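Long-range contact in uncharacterized protein (Leishmania major, PDB 2B4W), which is of unknown function but has a probable beta-propeller fold related to that of beta-fructosidases and may act on carbohydrates: residues 93-99 with 111-117. Sequence-based numbering, arbitrary orientation.
Sequences MIFGGTR and YGYFYRG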
# COMPACT_ATOMS: atom_id res chain seq x y z
N MSE A 93 0.98 1.17 15.82
CA MSE A 93 0.56 0.60 14.55
C MSE A 93 -0.98 0.61 14.47
O MSE A 93 -1.65 0.20 15.42
CB MSE A 93 1.11 -0.82 14.37
CG MSE A 93 0.75 -1.44 13.01
SE MSE A 93 1.34 -3.25 12.74
CE MSE A 93 3.00 -2.64 11.97
N ILE A 94 -1.47 1.08 13.36
CA ILE A 94 -2.79 0.99 12.78
C ILE A 94 -2.63 0.06 11.56
O ILE A 94 -2.07 0.46 10.54
CB ILE A 94 -3.38 2.32 12.40
CG1 ILE A 94 -3.56 3.31 13.55
CG2 ILE A 94 -4.74 2.15 11.70
CD1 ILE A 94 -3.99 2.65 14.84
N PHE A 95 -3.09 -1.16 11.75
CA PHE A 95 -3.01 -2.24 10.78
C PHE A 95 -4.41 -2.51 10.20
O PHE A 95 -5.39 -2.50 10.94
CB PHE A 95 -2.46 -3.49 11.40
CG PHE A 95 -2.65 -4.80 10.64
CD1 PHE A 95 -1.76 -5.18 9.65
CD2 PHE A 95 -3.71 -5.65 10.91
CE1 PHE A 95 -1.91 -6.39 8.98
CE2 PHE A 95 -3.87 -6.85 10.25
CZ PHE A 95 -2.96 -7.24 9.28
N GLY A 96 -4.45 -2.74 8.90
CA GLY A 96 -5.70 -3.01 8.24
C GLY A 96 -5.57 -4.00 7.12
O GLY A 96 -4.53 -4.39 6.58
N GLY A 97 -6.73 -4.44 6.69
CA GLY A 97 -6.81 -5.41 5.62
C GLY A 97 -8.27 -5.49 5.17
O GLY A 97 -9.11 -4.94 5.89
N THR A 98 -8.45 -6.15 4.04
CA THR A 98 -9.78 -6.38 3.49
C THR A 98 -10.38 -7.65 4.08
O THR A 98 -9.76 -8.71 3.93
CB THR A 98 -9.82 -6.55 1.96
OG1 THR A 98 -9.27 -5.40 1.34
CG2 THR A 98 -11.28 -6.69 1.52
N ARG A 99 -11.54 -7.49 4.69
CA ARG A 99 -12.32 -8.59 5.24
C ARG A 99 -13.46 -8.95 4.28
O ARG A 99 -14.26 -8.11 3.85
CB ARG A 99 -12.85 -8.26 6.63
CG ARG A 99 -13.62 -9.40 7.30
CD ARG A 99 -12.66 -10.21 8.16
NE ARG A 99 -13.32 -10.92 9.24
CZ ARG A 99 -12.74 -11.34 10.36
NH1 ARG A 99 -11.44 -11.14 10.58
NH2 ARG A 99 -13.46 -11.99 11.26
N TYR A 111 -15.15 -5.29 3.43
CA TYR A 111 -14.88 -4.19 4.32
C TYR A 111 -13.37 -3.99 4.53
O TYR A 111 -12.63 -4.97 4.47
CB TYR A 111 -15.46 -4.40 5.72
CG TYR A 111 -16.93 -4.70 5.76
CD1 TYR A 111 -17.41 -5.97 5.48
CD2 TYR A 111 -17.85 -3.71 6.10
CE1 TYR A 111 -18.76 -6.25 5.51
CE2 TYR A 111 -19.20 -3.98 6.14
CZ TYR A 111 -19.65 -5.24 5.84
OH TYR A 111 -21.00 -5.53 5.88
N GLY A 112 -13.01 -2.74 4.77
CA GLY A 112 -11.70 -2.39 5.32
C GLY A 112 -11.79 -2.51 6.85
O GLY A 112 -12.55 -1.73 7.43
N TYR A 113 -11.08 -3.44 7.45
CA TYR A 113 -10.96 -3.70 8.87
C TYR A 113 -9.69 -3.08 9.46
O TYR A 113 -8.63 -3.21 8.84
CB TYR A 113 -10.90 -5.19 9.19
CG TYR A 113 -12.18 -5.94 9.44
CD1 TYR A 113 -13.41 -5.52 8.94
CD2 TYR A 113 -12.13 -7.11 10.19
CE1 TYR A 113 -14.56 -6.25 9.20
CE2 TYR A 113 -13.27 -7.84 10.45
CZ TYR A 113 -14.48 -7.40 9.95
OH TYR A 113 -15.60 -8.15 10.22
N PHE A 114 -9.82 -2.44 10.62
CA PHE A 114 -8.74 -1.71 11.28
C PHE A 114 -8.53 -2.24 12.70
O PHE A 114 -9.49 -2.47 13.42
CB PHE A 114 -9.00 -0.20 11.35
CG PHE A 114 -8.85 0.53 10.03
CD1 PHE A 114 -9.89 0.57 9.12
CD2 PHE A 114 -7.65 1.16 9.74
CE1 PHE A 114 -9.74 1.23 7.92
CE2 PHE A 114 -7.50 1.84 8.54
CZ PHE A 114 -8.54 1.86 7.64
N TYR A 115 -7.27 -2.40 13.04
CA TYR A 115 -6.71 -2.94 14.25
C TYR A 115 -5.65 -1.97 14.76
O TYR A 115 -4.99 -1.30 13.95
CB TYR A 115 -6.03 -4.30 14.08
CG TYR A 115 -6.86 -5.35 13.40
CD1 TYR A 115 -7.16 -5.22 12.05
CD2 TYR A 115 -7.34 -6.45 14.09
CE1 TYR A 115 -7.92 -6.16 11.40
CE2 TYR A 115 -8.11 -7.41 13.45
CZ TYR A 115 -8.39 -7.25 12.10
OH TYR A 115 -9.14 -8.17 11.41
N ARG A 116 -5.50 -1.93 16.07
CA ARG A 116 -4.47 -1.05 16.64
C ARG A 116 -3.65 -1.82 17.65
O ARG A 116 -4.08 -2.83 18.22
CB ARG A 116 -5.08 0.20 17.26
CG ARG A 116 -6.04 -0.09 18.41
CD ARG A 116 -6.88 1.16 18.73
NE ARG A 116 -6.07 2.12 19.48
CZ ARG A 116 -6.31 3.42 19.60
NH1 ARG A 116 -7.37 3.98 19.02
NH2 ARG A 116 -5.48 4.17 20.32
N GLY A 117 -2.43 -1.34 17.88
CA GLY A 117 -1.59 -1.97 18.87
C GLY A 117 -0.12 -1.96 18.52
O GLY A 117 0.44 -0.98 18.03
O HOH W 1 -15.75 -10.55 11.56
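Arg99 pairs with Tyr111, and Met93 with Gly117, at the two extremes of an antiparallel beta hairpin whose strands form the inner pair of a four-stranded sheet, a layout consistent with a propeller blade. Counting the end pairs, the backbones exchange eight hydrogen bonds, two at each hydrogen-bonded pair, among them Tyr113 N to Gly97 O at 2.9 Å.

On the face carrying Phe95, Arg99, Tyr113 and Tyr115, Arg99 lies over the ring of Tyr113, which is diagonal to it and pairs with Gly97. Its CB sits 3.5 Å from the centroid of the Tyr113 ring, almost on the ring normal, a CH-pi contact. Because the chain bends at chi2 (93°), it continues across the ring, and CE2 of Tyr113 comes under one guanidinium face, 3.3 Å from NE. A water bridges the two ends, 2.8 Å from Tyr113 OH and weakly bound to Arg99 NH2. Farther along, the Phe95 and Tyr115 side chains point the same way, CD2 of Phe95 3.7 Å from CD1 of Tyr115, with their rings oblique at 58°.

On the other face, Ile94 CG2 meets the Phe114 ring edge at CD2, 3.6 Å away, while the Arg116 guanidinium turns to a salt bridge with Glu92. Strand 84-89 flanks 92-100, and strand 121-127 borders 110-116, with Leu122 touching both Phe95 and Tyr115.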